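Ricin B lectin (Clostridium thermocellum, PDB 3VSF) is an exo-beta-1,3-galactanase that pairs a probable family 43 glycosidase domain with a galactose-binding ricin-type lectin domain. Local coordinates at residues 237-242 against 246-251; 282-287 against 303-308. All coordinates share one frame; numbering follows the deposited sequence.

Contact 1: 237-242 against 246-251; sequences PCLIKR and YYLITS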
loop_
_atom_site.group_PDB
_atom_site.type_symbol
_atom_site.label_atom_id
_atom_site.label_comp_id
_atom_site.label_asym_id
_atom_site.label_seq_id
_atom_site.Cartn_x
_atom_site.Cartn_y
_atom_site.Cartn_z
ATOM N N PRO A 237 -2.805 0.885 -12.048
ATOM C CA PRO A 237 -3.845 -0.043 -11.595
ATOM C C PRO A 237 -3.274 -1.340 -11.030
ATOM O O PRO A 237 -2.252 -1.831 -11.510
ATOM C CB PRO A 237 -4.631 -0.328 -12.876
ATOM C CG PRO A 237 -3.628 -0.175 -13.960
ATOM C CD PRO A 237 -2.713 0.935 -13.518
ATOM N N CYS A 238 -3.938 -1.879 -10.013
ATOM C CA CYS A 238 -3.571 -3.164 -9.434
ATOM C C CYS A 238 -4.814 -4.037 -9.323
ATOM O O CYS A 238 -5.781 -3.668 -8.658
ATOM C CB CYS A 238 -2.941 -2.975 -8.051
ATOM S SG CYS A 238 -1.418 -2.000 -8.040
ATOM N N LEU A 239 -4.790 -5.191 -9.981
ATOM C CA LEU A 239 -5.947 -6.077 -9.991
ATOM C C LEU A 239 -5.734 -7.297 -9.101
ATOM O O LEU A 239 -4.781 -8.054 -9.289
ATOM C CB LEU A 239 -6.273 -6.516 -11.420
ATOM C CG LEU A 239 -7.553 -7.333 -11.595
ATOM C CD1 LEU A 239 -8.740 -6.604 -10.983
ATOM C CD2 LEU A 239 -7.803 -7.633 -13.064
ATOM N N ILE A 240 -6.625 -7.479 -8.131
ATOM C CA ILE A 240 -6.545 -8.608 -7.210
ATOM C C ILE A 240 -7.924 -9.203 -6.934
ATOM O O ILE A 240 -8.944 -8.635 -7.319
ATOM C CB ILE A 240 -5.899 -8.205 -5.870
ATOM C CG1 ILE A 240 -6.765 -7.170 -5.148
ATOM C CG2 ILE A 240 -4.493 -7.669 -6.088
ATOM C CD1 ILE A 240 -6.189 -6.707 -3.827
ATOM N N LYS A 241 -7.941 -10.350 -6.262
ATOM C CA LYS A 241 -9.185 -11.028 -5.918
ATOM C C LYS A 241 -9.066 -11.660 -4.536
ATOM O O LYS A 241 -7.988 -12.104 -4.142
ATOM C CB LYS A 241 -9.511 -12.097 -6.964
ATOM C CG LYS A 241 -10.842 -12.801 -6.756
ATOM C CD LYS A 241 -11.096 -13.821 -7.856
ATOM C CE LYS A 241 -12.473 -14.453 -7.726
ATOM N NZ LYS A 241 -12.750 -15.411 -8.834
ATOM N N ARG A 242 -10.170 -11.697 -3.796
ATOM C CA ARG A 242 -10.152 -12.257 -2.448
ATOM C C ARG A 242 -11.183 -13.369 -2.263
ATOM O O ARG A 242 -10.838 -14.550 -2.277
ATOM C CB ARG A 242 -10.359 -11.157 -1.403
ATOM C CG ARG A 242 -9.900 -11.545 -0.005
ATOM C CD ARG A 242 -10.140 -10.424 0.993
ATOM N NE ARG A 242 -11.088 -10.817 2.032
ATOM C CZ ARG A 242 -10.742 -11.380 3.185
ATOM N NH1 ARG A 242 -9.465 -11.616 3.454
ATOM N NH2 ARG A 242 -11.673 -11.705 4.072
ATOM N N TYR A 246 -13.478 -8.994 -6.836
ATOM C CA TYR A 246 -12.337 -8.396 -7.513
ATOM C C TYR A 246 -12.110 -6.984 -6.986
ATOM O O TYR A 246 -13.064 -6.249 -6.729
ATOM C CB TYR A 246 -12.556 -8.366 -9.026
ATOM C CG TYR A 246 -12.756 -9.730 -9.651
ATOM C CD1 TYR A 246 -14.027 -10.188 -9.973
ATOM C CD2 TYR A 246 -11.675 -10.557 -9.921
ATOM C CE1 TYR A 246 -14.215 -11.432 -10.546
ATOM C CE2 TYR A 246 -11.852 -11.803 -10.494
ATOM C CZ TYR A 246 -13.124 -12.236 -10.804
ATOM O OH TYR A 246 -13.307 -13.476 -11.373
ATOM N N TYR A 247 -10.847 -6.610 -6.820
ATOM C CA TYR A 247 -10.507 -5.290 -6.299
ATOM C C TYR A 247 -9.504 -4.582 -7.202
ATOM O O TYR A 247 -8.493 -5.162 -7.596
ATOM C CB TYR A 247 -9.954 -5.402 -4.878
ATOM C CG TYR A 247 -10.890 -6.098 -3.916
ATOM C CD1 TYR A 247 -11.835 -5.382 -3.194
ATOM C CD2 TYR A 247 -10.831 -7.473 -3.734
ATOM C CE1 TYR A 247 -12.693 -6.017 -2.315
ATOM C CE2 TYR A 247 -11.684 -8.116 -2.858
ATOM C CZ TYR A 247 -12.613 -7.384 -2.152
ATOM O OH TYR A 247 -13.463 -8.022 -1.278
ATOM N N LEU A 248 -9.792 -3.326 -7.526
ATOM C CA LEU A 248 -8.931 -2.553 -8.411
ATOM C C LEU A 248 -8.381 -1.310 -7.717
ATOM O O LEU A 248 -9.063 -0.292 -7.609
ATOM C CB LEU A 248 -9.689 -2.157 -9.681
ATOM C CG LEU A 248 -8.885 -1.425 -10.758
ATOM C CD1 LEU A 248 -7.665 -2.240 -11.160
ATOM C CD2 LEU A 248 -9.756 -1.127 -11.968
ATOM N N ILE A 249 -7.141 -1.405 -7.247
ATOM C CA ILE A 249 -6.467 -0.274 -6.622
ATOM C C ILE A 249 -5.797 0.592 -7.683
ATOM O O ILE A 249 -4.945 0.120 -8.434
ATOM C CB ILE A 249 -5.407 -0.731 -5.601
ATOM C CG1 ILE A 249 -6.075 -1.247 -4.323
ATOM C CG2 ILE A 249 -4.467 0.412 -5.265
ATOM C CD1 ILE A 249 -6.844 -2.540 -4.498
ATOM N N THR A 250 -6.188 1.860 -7.743
ATOM C CA THR A 250 -5.648 2.774 -8.741
ATOM C C THR A 250 -5.056 4.020 -8.095
ATOM O O THR A 250 -5.189 4.231 -6.892
ATOM C CB THR A 250 -6.732 3.211 -9.743
ATOM O OG1 THR A 250 -7.774 3.907 -9.048
ATOM C CG2 THR A 250 -7.321 2.000 -10.451
ATOM N N SER A 251 -4.398 4.840 -8.907
ATOM C CA SER A 251 -3.869 6.116 -8.445
ATOM C C SER A 251 -4.391 7.232 -9.338
ATOM O O SER A 251 -5.169 6.988 -10.259
ATOM C CB SER A 251 -2.339 6.108 -8.464
ATOM O OG SER A 251 -1.844 6.154 -9.791
#

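Contact 2: 282-287 against 303-308; sequences STTYRS and YLYMGD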
loop_
_atom_site.group_PDB
_atom_site.type_symbol
_atom_site.label_atom_id
_atom_site.label_comp_id
_atom_site.label_asym_id
_atom_site.label_seq_id
_atom_site.Cartn_x
_atom_site.Cartn_y
_atom_site.Cartn_z
ATOM N N SER A 282 -4.021 11.556 1.429
ATOM C CA SER A 282 -4.115 12.357 0.213
ATOM C C SER A 282 -2.930 12.141 -0.724
ATOM O O SER A 282 -2.971 12.545 -1.887
ATOM C CB SER A 282 -4.240 13.843 0.556
ATOM O OG SER A 282 -3.032 14.342 1.105
ATOM N N THR A 283 -1.875 11.511 -0.218
ATOM C CA THR A 283 -0.676 11.277 -1.016
ATOM C C THR A 283 -0.275 9.807 -1.010
ATOM O O THR A 283 0.852 9.463 -1.370
ATOM C CB THR A 283 0.511 12.116 -0.509
ATOM O OG1 THR A 283 0.870 11.688 0.811
ATOM C CG2 THR A 283 0.150 13.592 -0.481
ATOM N N THR A 284 -1.202 8.946 -0.604
ATOM C CA THR A 284 -0.919 7.523 -0.454
ATOM C C THR A 284 0.393 7.329 0.301
ATOM O O THR A 284 1.180 6.436 -0.015
ATOM C CB THR A 284 -0.850 6.805 -1.816
ATOM O OG1 THR A 284 -1.936 7.237 -2.644
ATOM C CG2 THR A 284 -0.931 5.294 -1.631
ATOM N N TYR A 285 0.625 8.184 1.292
ATOM C CA TYR A 285 1.821 8.108 2.122
ATOM C C TYR A 285 3.079 8.349 1.295
ATOM O O TYR A 285 4.070 7.626 1.423
ATOM C CB TYR A 285 1.888 6.754 2.831
ATOM C CG TYR A 285 0.598 6.387 3.528
ATOM C CD1 TYR A 285 -0.162 7.352 4.173
ATOM C CD2 TYR A 285 0.130 5.082 3.523
ATOM C CE1 TYR A 285 -1.345 7.027 4.806
ATOM C CE2 TYR A 285 -1.053 4.745 4.155
ATOM C CZ TYR A 285 -1.786 5.722 4.794
ATOM O OH TYR A 285 -2.965 5.393 5.422
ATOM N N ARG A 286 3.029 9.373 0.449
ATOM C CA ARG A 286 4.142 9.719 -0.430
ATOM C C ARG A 286 4.609 8.532 -1.264
ATOM O O ARG A 286 5.794 8.195 -1.272
ATOM C CB ARG A 286 5.313 10.298 0.368
ATOM C CG ARG A 286 5.045 11.673 0.953
ATOM C CD ARG A 286 6.338 12.453 1.132
ATOM N NE ARG A 286 7.223 11.845 2.123
ATOM C CZ ARG A 286 8.536 12.041 2.167
ATOM N NH1 ARG A 286 9.123 12.819 1.267
ATOM N NH2 ARG A 286 9.267 11.452 3.105
ATOM N N SER A 287 3.675 7.900 -1.967
ATOM C CA SER A 287 4.007 6.778 -2.833
ATOM C C SER A 287 2.946 6.576 -3.906
ATOM O O SER A 287 1.874 7.180 -3.859
ATOM C CB SER A 287 4.160 5.494 -2.016
ATOM O OG SER A 287 2.893 4.944 -1.698
ATOM N N TYR A 303 -2.513 -9.611 2.543
ATOM C CA TYR A 303 -2.217 -8.968 1.269
ATOM C C TYR A 303 -1.192 -7.847 1.418
ATOM O O TYR A 303 -1.382 -6.918 2.201
ATOM C CB TYR A 303 -3.502 -8.445 0.625
ATOM C CG TYR A 303 -4.431 -9.544 0.158
ATOM C CD1 TYR A 303 -4.576 -9.830 -1.193
ATOM C CD2 TYR A 303 -5.151 -10.307 1.069
ATOM C CE1 TYR A 303 -5.419 -10.837 -1.624
ATOM C CE2 TYR A 303 -5.996 -11.315 0.647
ATOM C CZ TYR A 303 -6.126 -11.577 -0.701
ATOM O OH TYR A 303 -6.966 -12.580 -1.124
ATOM N N LEU A 304 -0.103 -7.944 0.660
ATOM C CA LEU A 304 0.970 -6.958 0.724
ATOM C C LEU A 304 0.825 -5.884 -0.349
ATOM O O LEU A 304 0.584 -6.184 -1.517
ATOM C CB LEU A 304 2.333 -7.639 0.592
ATOM C CG LEU A 304 3.539 -6.709 0.443
ATOM C CD1 LEU A 304 3.659 -5.778 1.640
ATOM C CD2 LEU A 304 4.818 -7.511 0.256
ATOM N N TYR A 305 0.978 -4.630 0.060
ATOM C CA TYR A 305 0.928 -3.504 -0.860
ATOM C C TYR A 305 2.332 -3.013 -1.192
ATOM O O TYR A 305 3.158 -2.817 -0.298
ATOM C CB TYR A 305 0.106 -2.359 -0.263
ATOM C CG TYR A 305 0.377 -1.012 -0.896
ATOM C CD1 TYR A 305 -0.392 -0.553 -1.957
ATOM C CD2 TYR A 305 1.404 -0.200 -0.433
ATOM C CE1 TYR A 305 -0.146 0.678 -2.538
ATOM C CE2 TYR A 305 1.658 1.030 -1.008
ATOM C CZ TYR A 305 0.881 1.464 -2.061
ATOM O OH TYR A 305 1.131 2.688 -2.633
ATOM N N MET A 306 2.596 -2.815 -2.479
ATOM C CA MET A 306 3.878 -2.284 -2.921
ATOM C C MET A 306 3.689 -0.933 -3.587
ATOM O O MET A 306 2.755 -0.738 -4.363
ATOM C CB MET A 306 4.550 -3.243 -3.899
ATOM C CG MET A 306 4.755 -4.633 -3.350
ATOM S SD MET A 306 5.517 -5.726 -4.557
ATOM C CE MET A 306 5.390 -7.277 -3.683
ATOM N N GLY A 307 4.584 -0.002 -3.284
ATOM C CA GLY A 307 4.515 1.324 -3.862
ATOM C C GLY A 307 5.884 1.868 -4.210
ATOM O O GLY A 307 6.907 1.273 -3.871
ATOM N N ASP A 308 5.900 3.005 -4.894
ATOM C CA ASP A 308 7.148 3.661 -5.251
ATOM C C ASP A 308 7.145 5.116 -4.806
ATOM O O ASP A 308 6.239 5.878 -5.142
ATOM C CB ASP A 308 7.398 3.577 -6.760
ATOM C CG ASP A 308 7.871 2.204 -7.200
ATOM O OD1 ASP A 308 9.081 1.924 -7.068
ATOM O OD2 ASP A 308 7.037 1.409 -7.681
#

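Contact 1: 237-242 against 246-251
The backbone O of I240 is approached by two groups of 246-251: Y247 N donates to it over 2.8 Å with an N-H...O angle of 170°, and Y246 CA adds a CA-H...O contact at 3.4 Å. The return bond, I240 N to Y247 O, is 3.0 Å long. C238 pairs with I249 in the same reciprocal way, C238 N reaching I249 O at 2.7 Å. The resulting antiparallel hairpin, its strand axes at 167°, forms the first two strands of the fourth four-stranded blade in the five-bladed beta-propeller characteristic of family 43. C238, I240, Y247 and I249 share one face, where I240 CG1 lies 3.7 Å from Y247 CB, and I240 and I249 pack on I292 of strand 288-296, in the following blade. On the face of L239, K241, Y246 and L248, K241 runs alongside the Y246 ring. With K241 CG anti to the backbone N (chi1 -176°) and the chain extended beyond it, CD comes obliquely to 3.4 Å from Y246 CE2 and NZ bonds Y246 OH at 3.2 Å; D192 is a weak further partner of both. R242 CB packs 3.6 Å from Y247 CE2; the Y247 hydroxyl bonds D333 O.

Contact 2: 282-287 against 303-308
The connection between the fourth and fifth propeller blades, running from strand 277-279 to strand 288-296, meets the second strand of the fifth blade, 301-309. The side-chain link between them is the hydroxyl of Y305, which donates to S287 OG over 3.0 Å. S287 OG lies near the plane of the Y305 ring, off the hydroxyl-bearing edge, and its nearest ring carbon is Y305 CZ at 4.0 Å. The tyrosine reaches this far because its CG stands roughly anti to the backbone N (chi1 160°), carrying the ring off the strand toward the loop. S287 OG in turn donates to T284 O at 2.8 Å, so one serine oxygen both accepts from the blade and gives to its own loop, a two-bond relay that should fix the rotation of both hydroxyls. The methyl T284 CG2 approaches Y305 OH obliquely at 3.5 Å, while T284 OG1 turns to N259 O. Backbone contact is slight: S287 CA directs a CA-H...O contact to D308 O at 3.3 Å. The loop is held from within and from the strand. T283 OG1 accepts from R286 N at 3.2 Å (N-H...O 157°), S287 N bonds T283 O at 3.3 Å, and R309 of the strand donates from its guanidinium group to the carbonyls of Y285 and R286. T284, Y285 and R286 have positive phi and psi. The coil therefore combines an ST motif with a turn of left-handed helical conformation at these three residues, within the inter-blade connection by which a beta-propeller passes from one blade's last strand to the next blade's first.

Contact 1 closes the hairpin that begins the fourth blade, and contact 2 joins that blade's exit loop to the fifth; their centres are about 13 Å apart. They touch through Y303, at the start of 303-308: Y303 OH lies 3.2 Å from K241 O, a probable hydrogen bond, and 3.3 Å from R242 CG. F330, in the same blade as Y303, meets that ring edge-to-face and also meets Y247 of the fourth blade edge-to-face, a second inter-blade link. Contact 1 lies away from the galactose-binding residues of the lectin domain. Contact 2 is nearer: the side chain of T284 is about 10 Å from that of N440, a residue seen to bind galactose in this protein, though none is bound to this chain here, and Y285 packs on N440.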